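PDB 4R3U: 2-hydroxyisobutanoyl-CoA mutase large subunit from Aquincola tertiaricarbonis, which forms, with the small cobalamin-binding subunit HcmB, the mutase that interconverts 2-hydroxyisobutyryl-CoA and (S)-3-hydroxybutyryl-CoA. Local coordinates for residues G206-D211 with K245-I250. Numbering follows the deposited sequence.
Sequences GTVQAD and KRYNPI. With 3HC (3-hydroxybutanoyl-coenzyme A), chain E.
Gly206 O takes two N-H groups of Asn248: the backbone N at 2.8 Å, nearly straight at 163°, and the side-chain ND2 in a weak, bent bond. The first of these joins neighbouring parallel strands of the TIM barrel, 206-208 and 247-248, which are connected through helices 213-219 and 226-243 in a beta-alpha-beta crossover. Beside it, Thr207 CA-H points at Asn248 O (3.2 Å). On the opposite face of the sheet from Thr207 and Asn248, the Tyr247 ring lies over the Gly206 peptide; with CG turned anti to the backbone N (chi1 -153°), Gly206 O sits 3.6 Å above the ring centre, and the hydroxyl reaches Val208 CG1. Replacing Tyr247 by an alanine is likely to strip the ring from over the Gly206 carbonyl and take away the hydroxyl contact with Val208 CG1. The other face meets the bound 3-hydroxybutanoyl-CoA. Thr207 OG1 lies 2.8 Å from the pantetheine hydroxyl OAP, while Asn248 OD1 accepts hydrogen bonds from Arg339 and Arg295; Arg295 itself hydrogen-bonds the CoA. At one end Gln209 NE2 binds the thioester oxygen O1; at the other, the edge of the Arg246 guanidinium faces the 3'-phosphate, with NE and NH2 each 2.8 Å from O7A.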
ATOM      1  N   GLY A 206      14.996 -25.829   1.971  1.00 32.94           N
ATOM      2  CA  GLY A 206      13.871 -25.792   2.878  1.00 31.47           C
ATOM      3  C   GLY A 206      14.229 -25.271   4.247  1.00 33.11           C
ATOM      4  O   GLY A 206      15.368 -24.870   4.500  1.00 32.38           O
ATOM      5  N   THR A 207      13.236 -25.283   5.136  1.00 29.59           N
ATOM      6  CA  THR A 207      13.307 -24.800   6.508  1.00 27.90           C
ATOM      7  C   THR A 207      12.284 -25.521   7.412  1.00 28.44           C
ATOM      8  O   THR A 207      11.177 -25.842   6.977  1.00 25.09           O
ATOM      9  CB  THR A 207      12.950 -23.291   6.538  1.00 22.45           C
ATOM     10  OG1 THR A 207      13.604 -22.586   5.479  1.00 22.28           O
ATOM     11  CG2 THR A 207      13.244 -22.634   7.877  1.00 18.72           C
ATOM     12  N   VAL A 208      12.674 -25.738   8.680  1.00 27.16           N
ATOM     13  CA  VAL A 208      11.837 -26.142   9.814  1.00 26.14           C
ATOM     14  C   VAL A 208      12.059 -24.991  10.795  1.00 31.49           C
ATOM     15  O   VAL A 208      13.200 -24.531  10.941  1.00 30.81           O
ATOM     16  CB  VAL A 208      12.143 -27.526  10.418  1.00 29.55           C
ATOM     17  CG1 VAL A 208      11.551 -28.636   9.554  1.00 28.48           C
ATOM     18  CG2 VAL A 208      13.650 -27.738  10.638  1.00 31.12           C
ATOM     19  N   GLN A 209      10.975 -24.413  11.332  1.00 29.25           N
ATOM     20  CA  GLN A 209      11.073 -23.272  12.264  1.00 28.46           C
ATOM     21  C   GLN A 209      11.943 -23.632  13.482  1.00 31.05           C
ATOM     22  O   GLN A 209      12.856 -22.873  13.819  1.00 32.86           O
ATOM     23  CB  GLN A 209       9.681 -22.754  12.672  1.00 28.26           C
ATOM     24  CG  GLN A 209       9.735 -21.406  13.358  1.00 23.00           C
ATOM     25  CD  GLN A 209       8.399 -20.740  13.346  1.00 33.94           C
ATOM     26  OE1 GLN A 209       7.581 -20.901  14.270  1.00 27.67           O
ATOM     27  NE2 GLN A 209       8.129 -20.037  12.254  1.00 21.80           N
ATOM     28  N   ALA A 210      11.674 -24.799  14.104  1.00 24.24           N
ATOM     29  CA  ALA A 210      12.445 -25.427  15.192  1.00 24.21           C
ATOM     30  C   ALA A 210      12.762 -24.645  16.495  1.00 28.37           C
ATOM     31  O   ALA A 210      12.907 -25.265  17.549  1.00 28.42           O
ATOM     32  CB  ALA A 210      13.696 -26.089  14.631  1.00 25.00           C
ATOM     33  N   ASP A 211      12.887 -23.316  16.423  1.00 26.22           N
ATOM     34  CA  ASP A 211      13.200 -22.430  17.565  1.00 26.19           C
ATOM     35  C   ASP A 211      12.258 -22.633  18.734  1.00 25.26           C
ATOM     36  O   ASP A 211      11.140 -22.132  18.730  1.00 21.52           O
ATOM     37  CB  ASP A 211      13.215 -20.934  17.135  1.00 26.70           C
ATOM     38  CG  ASP A 211      13.600 -19.921  18.200  1.00 27.43           C
ATOM     39  OD1 ASP A 211      13.800 -20.324  19.382  1.00 28.20           O
ATOM     40  OD2 ASP A 211      13.668 -18.731  17.872  1.00 31.76           O
ATOM     41  N   LYS A 245      23.352 -29.477   2.966  1.00 42.58           N
ATOM     42  CA  LYS A 245      24.026 -28.270   2.491  1.00 42.76           C
ATOM     43  C   LYS A 245      23.142 -27.060   2.155  1.00 44.12           C
ATOM     44  O   LYS A 245      23.530 -25.930   2.473  1.00 43.84           O
ATOM     45  CB  LYS A 245      24.989 -28.589   1.327  1.00 46.51           C
ATOM     46  CG  LYS A 245      26.262 -29.313   1.778  1.00 63.55           C
ATOM     47  CD  LYS A 245      27.385 -29.230   0.722  1.00 74.25           C
ATOM     48  CE  LYS A 245      27.422 -30.408  -0.238  1.00 75.18           C
ATOM     49  NZ  LYS A 245      28.763 -30.593  -0.855  1.00 76.57           N
ATOM     50  N   ARG A 246      21.983 -27.283   1.499  1.00 38.53           N
ATOM     51  CA  ARG A 246      21.092 -26.192   1.089  1.00 36.67           C
ATOM     52  C   ARG A 246      19.892 -25.954   2.032  1.00 38.61           C
ATOM     53  O   ARG A 246      19.057 -25.076   1.773  1.00 37.30           O
ATOM     54  CB  ARG A 246      20.638 -26.390  -0.361  1.00 36.84           C
ATOM     55  CG  ARG A 246      21.680 -25.974  -1.354  1.00 37.99           C
ATOM     56  CD  ARG A 246      21.155 -26.001  -2.763  1.00 39.27           C
ATOM     57  NE  ARG A 246      20.364 -24.815  -3.057  1.00 57.16           N
ATOM     58  CZ  ARG A 246      19.162 -24.843  -3.619  1.00 70.97           C
ATOM     59  NH1 ARG A 246      18.618 -26.002  -3.978  1.00 56.38           N
ATOM     60  NH2 ARG A 246      18.490 -23.715  -3.823  1.00 48.09           N
ATOM     61  N   TYR A 247      19.824 -26.721   3.139  1.00 35.52           N
ATOM     62  CA  TYR A 247      18.749 -26.644   4.133  1.00 33.62           C
ATOM     63  C   TYR A 247      19.008 -25.648   5.282  1.00 35.94           C
ATOM     64  O   TYR A 247      20.136 -25.548   5.780  1.00 35.75           O
ATOM     65  CB  TYR A 247      18.418 -28.039   4.691  1.00 33.94           C
ATOM     66  CG  TYR A 247      16.999 -28.163   5.180  1.00 32.92           C
ATOM     67  CD1 TYR A 247      15.972 -28.516   4.313  1.00 33.41           C
ATOM     68  CD2 TYR A 247      16.674 -27.922   6.514  1.00 33.25           C
ATOM     69  CE1 TYR A 247      14.659 -28.640   4.760  1.00 32.33           C
ATOM     70  CE2 TYR A 247      15.360 -28.032   6.971  1.00 33.37           C
ATOM     71  CZ  TYR A 247      14.355 -28.389   6.089  1.00 39.33           C
ATOM     72  OH  TYR A 247      13.062 -28.500   6.536  1.00 38.96           O
ATOM     73  N   ASN A 248      17.935 -24.944   5.703  1.00 30.77           N
ATOM     74  CA  ASN A 248      17.925 -23.985   6.805  1.00 29.66           C
ATOM     75  C   ASN A 248      17.326 -24.685   8.035  1.00 32.52           C
ATOM     76  O   ASN A 248      16.115 -24.885   8.077  1.00 30.82           O
ATOM     77  CB  ASN A 248      17.140 -22.740   6.410  1.00 27.14           C
ATOM     78  CG  ASN A 248      17.678 -22.090   5.170  1.00 28.23           C
ATOM     79  OD1 ASN A 248      18.795 -21.595   5.162  1.00 27.58           O
ATOM     80  ND2 ASN A 248      16.912 -22.108   4.087  1.00 22.93           N
ATOM     81  N   PRO A 249      18.170 -25.156   8.998  1.00 28.78           N
ATOM     82  CA  PRO A 249      17.630 -25.936  10.129  1.00 27.96           C
ATOM     83  C   PRO A 249      16.766 -25.182  11.150  1.00 29.77           C
ATOM     84  O   PRO A 249      16.168 -25.828  12.007  1.00 30.31           O
ATOM     85  CB  PRO A 249      18.894 -26.519  10.791  1.00 29.16           C
ATOM     86  CG  PRO A 249      19.950 -25.550  10.473  1.00 33.01           C
ATOM     87  CD  PRO A 249      19.649 -25.044   9.087  1.00 29.15           C
ATOM     88  N   ILE A 250      16.739 -23.856  11.103  1.00 25.17           N
ATOM     89  CA  ILE A 250      16.018 -23.030  12.070  1.00 22.96           C
ATOM     90  C   ILE A 250      15.744 -21.667  11.469  1.00 25.72           C
ATOM     91  O   ILE A 250      16.453 -21.199  10.588  1.00 28.83           O
ATOM     92  CB  ILE A 250      16.885 -22.891  13.368  1.00 24.82           C
ATOM     93  CG1 ILE A 250      16.092 -22.261  14.544  1.00 23.70           C
ATOM     94  CG2 ILE A 250      18.244 -22.148  13.092  1.00 26.03           C
ATOM     95  CD1 ILE A 250      16.808 -22.282  15.924  1.00 22.47           C
TER
HETATM   96  N1A 3HC E 801      22.110 -13.221  -5.968  0.50 46.88           N
HETATM   97  C2A 3HC E 801      22.629 -14.601  -6.110  0.50 45.91           C
HETATM   98  N3A 3HC E 801      21.869 -15.565  -5.303  0.50 44.89           N
HETATM   99  C4A 3HC E 801      20.815 -15.181  -4.544  0.50 45.41           C
HETATM  100  C5A 3HC E 801      20.416 -13.894  -4.471  0.50 46.16           C
HETATM  101  C6A 3HC E 801      21.073 -12.935  -5.160  0.50 45.41           C
HETATM  102  N6A 3HC E 801      20.636 -11.682  -5.047  0.50 43.70           N
HETATM  103  N7A 3HC E 801      19.356 -13.853  -3.658  0.50 44.40           N
HETATM  104  C8A 3HC E 801      19.100 -15.089  -3.242  0.50 42.80           C
HETATM  105  N9A 3HC E 801      20.015 -15.903  -3.761  0.50 42.50           N
HETATM  106  C1B 3HC E 801      20.165 -17.381  -3.597  0.50 38.06           C
HETATM  107  C2B 3HC E 801      20.493 -17.779  -2.173  0.50 35.54           C
HETATM  108  O2B 3HC E 801      21.902 -17.744  -1.924  0.50 35.58           O
HETATM  109  C3B 3HC E 801      19.936 -19.191  -2.102  0.50 38.73           C
HETATM  110  O3B 3HC E 801      20.862 -20.141  -2.682  0.50 44.84           O
HETATM  111  P3B 3HC E 801      21.222 -21.560  -2.000  0.50 43.89           P
HETATM  112  O7A 3HC E 801      19.916 -22.249  -1.952  0.50 45.33           O
HETATM  113  O8A 3HC E 801      22.186 -22.127  -2.974  0.50 47.76           O
HETATM  114  O9A 3HC E 801      21.797 -21.151  -0.698  0.50 39.49           O
HETATM  115  C4B 3HC E 801      18.701 -19.129  -2.994  0.50 36.96           C
HETATM  116  O4B 3HC E 801      18.904 -18.012  -3.913  0.50 38.51           O
HETATM  117  C5B 3HC E 801      17.419 -18.962  -2.158  0.50 34.44           C
HETATM  118  O5B 3HC E 801      17.346 -17.620  -1.626  0.50 33.39           O
HETATM  119  P1A 3HC E 801      17.355 -17.277  -0.033  0.50 33.76           P
HETATM  120  O1A 3HC E 801      18.039 -18.340   0.752  0.50 34.58           O
HETATM  121  O2A 3HC E 801      17.810 -15.886   0.132  0.50 32.48           O
HETATM  122  O3A 3HC E 801      15.728 -17.281   0.181  0.50 33.55           O
HETATM  123  P2A 3HC E 801      14.807 -18.490   0.755  0.50 29.74           P
HETATM  124  O4A 3HC E 801      13.406 -18.046   0.708  0.50 28.43           O
HETATM  125  O5A 3HC E 801      15.164 -19.788   0.130  0.50 33.02           O
HETATM  126  O6A 3HC E 801      15.304 -18.541   2.255  0.50 28.82           O
HETATM  127  CBP 3HC E 801      15.285 -18.141   4.645  0.50 27.99           C
HETATM  128  CCP 3HC E 801      15.031 -17.536   3.248  0.50 29.25           C
HETATM  129  CDP 3HC E 801      16.795 -18.393   4.746  0.50 26.17           C
HETATM  130  CEP 3HC E 801      14.908 -17.115   5.720  0.50 28.00           C
HETATM  131  CAP 3HC E 801      14.506 -19.486   4.833  0.50 27.59           C
HETATM  132  OAP 3HC E 801      14.798 -20.176   6.068  0.50 27.43           O
HETATM  133  C9P 3HC E 801      12.981 -19.455   4.527  0.50 28.49           C
HETATM  134  O9P 3HC E 801      12.554 -19.646   3.387  0.50 29.02           O
HETATM  135  N8P 3HC E 801      12.168 -19.309   5.586  0.50 28.88           N
HETATM  136  C7P 3HC E 801      10.708 -19.336   5.432  0.50 26.92           C
HETATM  137  C6P 3HC E 801      10.035 -19.408   6.795  0.50 24.04           C
HETATM  138  C5P 3HC E 801       8.508 -19.333   6.694  0.50 21.79           C
HETATM  139  O5P 3HC E 801       7.920 -19.128   5.629  0.50 21.65           O
HETATM  140  N4P 3HC E 801       7.898 -19.515   7.870  0.50 20.57           N
HETATM  141  C3P 3HC E 801       6.450 -19.464   8.013  0.50 22.35           C
HETATM  142  C2P 3HC E 801       6.146 -19.109   9.443  0.50 22.78           C
HETATM  143  S1P 3HC E 801       4.360 -18.919   9.726  0.50 26.37           S
HETATM  144  C1  3HC E 801       4.445 -18.567  11.489  0.50 27.73           C
HETATM  145  O1  3HC E 801       5.190 -19.159  12.268  0.50 27.03           O
HETATM  146  C2  3HC E 801       3.588 -17.395  11.998  0.50 29.36           C
HETATM  147  C3  3HC E 801       2.113 -17.775  12.153  0.50 31.51           C
HETATM  148  O3  3HC E 801       1.612 -18.243  10.906  0.50 33.43           O
HETATM  149  C4  3HC E 801       1.921 -18.840  13.244  0.50 31.00           C